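Local coordinates for protein isoflavone reductase (Medicago sativa, PDB 2GAS) that reduces 2'-hydroxyisoflavones such as 2'-hydroxyformononetin to chiral isoflavanones with NADPH, on the pathway to the defence phytoalexin medicarpin, at residues Arg173-Ile178 / Thr237-Tyr242. Numbering follows the deposited sequence.
Sequences RDKVVI and TLEKTY
A two-stranded parallel sheet, away from the NADP-binding residues and the probable catalytic Lys133, pairs Lys175-Ile178 with Glu239-Tyr242 and packs one face on helix 223-234. Backbone hydrogen bonds alternate between the two strands: Glu239 N donates to Asp174 O almost straight at the hydrogen (175°), Val176 N to Glu239 O, Thr241 N to Val176 O at 3.1 Å, and Ile178 N to Thr241 O at 2.7 Å.

Side chains sort by face. On the helix side, beta-branched Val176 and Ile178 suit extended backbone and bring apolar bulk; Val176 CG1 meets Leu238 CD1 at 4.0 Å. With chi1 -58° setting CG1 beside its own backbone N, Ile178 carries CD1 over one face of the Tyr242 ring, a CH-pi contact of 4.0 Å to the centroid, while Ile178 CB touches Tyr242 CD2. Lys240 shares this face through its aliphatic stem, then bends at its end so that NZ reaches Leu238 O as well as Glu231 of the helix.

The other face is largely exposed and suits Lys175, Glu239 and Thr241; beta-branched Val177 also fits the extended backbone. Extended Lys175 and Glu239 run side by side, Lys175 CE 3.5 Å from Glu239 OE1, while Lys175 NZ stays beyond salt-bridge range of that oxygen. Asp174, salt-bridged to Lys236, faces Glu239 through a water that donates to both carboxylates, 2.7 Å from Glu239 OE2.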
ATOM      1  N   ARG A 173      19.409 -11.409  13.342  1.00 18.05           N
ATOM      2  CA  ARG A 173      19.627 -11.556  14.772  1.00 17.77           C
ATOM      3  C   ARG A 173      21.074 -11.339  15.187  1.00 18.55           C
ATOM      4  O   ARG A 173      21.392 -11.396  16.373  1.00 19.97           O
ATOM      5  CB  ARG A 173      19.167 -12.943  15.220  1.00 18.65           C
ATOM      6  CG  ARG A 173      17.730 -13.247  14.832  1.00 20.70           C
ATOM      7  CD  ARG A 173      17.384 -14.703  15.104  1.00 23.53           C
ATOM      8  NE  ARG A 173      16.949 -14.932  16.477  1.00 23.51           N
ATOM      9  CZ  ARG A 173      15.697 -14.796  16.899  1.00 23.75           C
ATOM     10  NH1 ARG A 173      14.743 -14.431  16.055  1.00 23.64           N
ATOM     11  NH2 ARG A 173      15.398 -15.034  18.168  1.00 19.89           N
ATOM     12  N   ASP A 174      21.952 -11.069  14.226  1.00 18.46           N
ATOM     13  CA  ASP A 174      23.355 -10.877  14.566  1.00 19.02           C
ATOM     14  C   ASP A 174      23.985  -9.599  14.020  1.00 18.76           C
ATOM     15  O   ASP A 174      24.662  -8.880  14.753  1.00 18.30           O
ATOM     16  CB  ASP A 174      24.165 -12.090  14.094  1.00 22.94           C
ATOM     17  CG  ASP A 174      25.505 -12.205  14.792  1.00 28.93           C
ATOM     18  OD1 ASP A 174      25.540 -12.048  16.031  1.00 30.21           O
ATOM     19  OD2 ASP A 174      26.518 -12.467  14.108  1.00 32.59           O
ATOM     20  N   LYS A 175      23.765  -9.315  12.741  1.00 16.87           N
ATOM     21  CA  LYS A 175      24.364  -8.134  12.115  1.00 17.47           C
ATOM     22  C   LYS A 175      23.383  -7.393  11.222  1.00 17.58           C
ATOM     23  O   LYS A 175      22.557  -8.013  10.551  1.00 18.64           O
ATOM     24  CB  LYS A 175      25.578  -8.555  11.285  1.00 17.96           C
ATOM     25  CG  LYS A 175      26.539  -9.449  12.046  1.00 17.62           C
ATOM     26  CD  LYS A 175      27.601 -10.054  11.152  1.00 20.59           C
ATOM     27  CE  LYS A 175      28.492 -11.001  11.955  1.00 22.38           C
ATOM     28  NZ  LYS A 175      29.513 -11.663  11.105  1.00 24.27           N
ATOM     29  N   VAL A 176      23.490  -6.069  11.204  1.00 17.16           N
ATOM     30  CA  VAL A 176      22.601  -5.247  10.397  1.00 16.63           C
ATOM     31  C   VAL A 176      23.324  -4.071   9.742  1.00 19.29           C
ATOM     32  O   VAL A 176      24.275  -3.516  10.298  1.00 17.82           O
ATOM     33  CB  VAL A 176      21.413  -4.717  11.262  1.00 19.05           C
ATOM     34  CG1 VAL A 176      21.919  -3.777  12.350  1.00 17.54           C
ATOM     35  CG2 VAL A 176      20.389  -4.022  10.391  1.00 21.67           C
ATOM     36  N   VAL A 177      22.870  -3.713   8.544  1.00 17.61           N
ATOM     37  CA  VAL A 177      23.430  -2.589   7.804  1.00 19.35           C
ATOM     38  C   VAL A 177      22.381  -1.489   7.774  1.00 19.48           C
ATOM     39  O   VAL A 177      21.219  -1.733   7.434  1.00 21.52           O
ATOM     40  CB  VAL A 177      23.797  -2.973   6.356  1.00 20.42           C
ATOM     41  CG1 VAL A 177      24.045  -1.714   5.531  1.00 23.42           C
ATOM     42  CG2 VAL A 177      25.038  -3.829   6.348  1.00 24.54           C
ATOM     43  N   ILE A 178      22.792  -0.280   8.137  1.00 16.45           N
ATOM     44  CA  ILE A 178      21.889   0.858   8.167  1.00 17.71           C
ATOM     45  C   ILE A 178      22.258   1.848   7.070  1.00 17.95           C
ATOM     46  O   ILE A 178      23.433   2.179   6.896  1.00 17.63           O
ATOM     47  CB  ILE A 178      21.950   1.593   9.538  1.00 19.69           C
ATOM     48  CG1 ILE A 178      21.596   0.629  10.676  1.00 22.13           C
ATOM     49  CG2 ILE A 178      21.008   2.785   9.546  1.00 19.59           C
ATOM     50  CD1 ILE A 178      22.809  -0.049  11.297  1.00 24.42           C
ATOM     51  N   THR A 237      22.543  -7.503  21.370  1.00 22.43           N
ATOM     52  CA  THR A 237      22.894  -6.333  20.574  1.00 21.24           C
ATOM     53  C   THR A 237      23.394  -6.737  19.202  1.00 21.91           C
ATOM     54  O   THR A 237      24.265  -7.600  19.078  1.00 24.55           O
ATOM     55  CB  THR A 237      23.996  -5.504  21.266  1.00 23.56           C
ATOM     56  OG1 THR A 237      23.564  -5.142  22.580  1.00 25.76           O
ATOM     57  CG2 THR A 237      24.291  -4.239  20.475  1.00 22.59           C
ATOM     58  N   LEU A 238      22.849  -6.103  18.170  1.00 20.10           N
ATOM     59  CA  LEU A 238      23.257  -6.402  16.805  1.00 19.08           C
ATOM     60  C   LEU A 238      24.499  -5.620  16.412  1.00 19.44           C
ATOM     61  O   LEU A 238      24.699  -4.487  16.850  1.00 19.65           O
ATOM     62  CB  LEU A 238      22.142  -6.041  15.816  1.00 19.92           C
ATOM     63  CG  LEU A 238      20.775  -6.718  15.922  1.00 21.92           C
ATOM     64  CD1 LEU A 238      19.881  -6.232  14.777  1.00 23.47           C
ATOM     65  CD2 LEU A 238      20.938  -8.223  15.873  1.00 23.34           C
ATOM     66  N   GLU A 239      25.336  -6.232  15.588  1.00 19.99           N
ATOM     67  CA  GLU A 239      26.516  -5.546  15.093  1.00 19.97           C
ATOM     68  C   GLU A 239      25.937  -4.557  14.089  1.00 20.91           C
ATOM     69  O   GLU A 239      25.023  -4.900  13.340  1.00 20.79           O
ATOM     70  CB  GLU A 239      27.460  -6.527  14.405  1.00 21.22           C
ATOM     71  CG  GLU A 239      28.142  -7.474  15.380  1.00 21.48           C
ATOM     72  CD  GLU A 239      29.071  -8.450  14.696  1.00 23.63           C
ATOM     73  OE1 GLU A 239      29.553  -8.141  13.586  1.00 21.97           O
ATOM     74  OE2 GLU A 239      29.335  -9.523  15.276  1.00 26.45           O
ATOM     75  N   LYS A 240      26.447  -3.332  14.081  1.00 19.23           N
ATOM     76  CA  LYS A 240      25.917  -2.317  13.183  1.00 19.28           C
ATOM     77  C   LYS A 240      26.942  -1.663  12.273  1.00 18.15           C
ATOM     78  O   LYS A 240      28.058  -1.349  12.685  1.00 18.39           O
ATOM     79  CB  LYS A 240      25.227  -1.214  13.990  1.00 19.43           C
ATOM     80  CG  LYS A 240      24.147  -1.702  14.940  1.00 20.49           C
ATOM     81  CD  LYS A 240      23.651  -0.564  15.816  1.00 22.63           C
ATOM     82  CE  LYS A 240      22.648  -1.056  16.842  1.00 22.47           C
ATOM     83  NZ  LYS A 240      23.239  -2.125  17.690  1.00 21.94           N
ATOM     84  N   THR A 241      26.537  -1.463  11.024  1.00 17.37           N
ATOM     85  CA  THR A 241      27.364  -0.811  10.021  1.00 18.37           C
ATOM     86  C   THR A 241      26.493   0.263   9.390  1.00 19.10           C
ATOM     87  O   THR A 241      25.394  -0.034   8.924  1.00 18.27           O
ATOM     88  CB  THR A 241      27.808  -1.799   8.926  1.00 19.19           C
ATOM     89  OG1 THR A 241      28.699  -2.765   9.495  1.00 21.14           O
ATOM     90  CG2 THR A 241      28.524  -1.067   7.798  1.00 22.92           C
ATOM     91  N   TYR A 242      26.967   1.510   9.409  1.00 16.53           N
ATOM     92  CA  TYR A 242      26.230   2.627   8.815  1.00 17.62           C
ATOM     93  C   TYR A 242      26.935   3.004   7.518  1.00 19.30           C
ATOM     94  O   TYR A 242      28.154   3.182   7.491  1.00 19.19           O
ATOM     95  CB  TYR A 242      26.185   3.834   9.762  1.00 17.56           C
ATOM     96  CG  TYR A 242      25.478   3.570  11.073  1.00 17.38           C
ATOM     97  CD1 TYR A 242      26.134   2.924  12.120  1.00 19.16           C
ATOM     98  CD2 TYR A 242      24.149   3.952  11.265  1.00 19.96           C
ATOM     99  CE1 TYR A 242      25.487   2.667  13.324  1.00 18.60           C
ATOM    100  CE2 TYR A 242      23.490   3.693  12.470  1.00 20.24           C
ATOM    101  CZ  TYR A 242      24.166   3.053  13.495  1.00 21.48           C
ATOM    102  OH  TYR A 242      23.518   2.806  14.689  1.00 24.12           O
TER
HETATM  103  O   HOH W   1      25.243  -9.676  17.491  1.00 31.49           O
HETATM  104  O   HOH W   2      28.572 -12.061  15.483  1.00 53.38           O
HETATM  105  O   HOH W   3      27.093  -4.815  10.581  1.00 23.39           O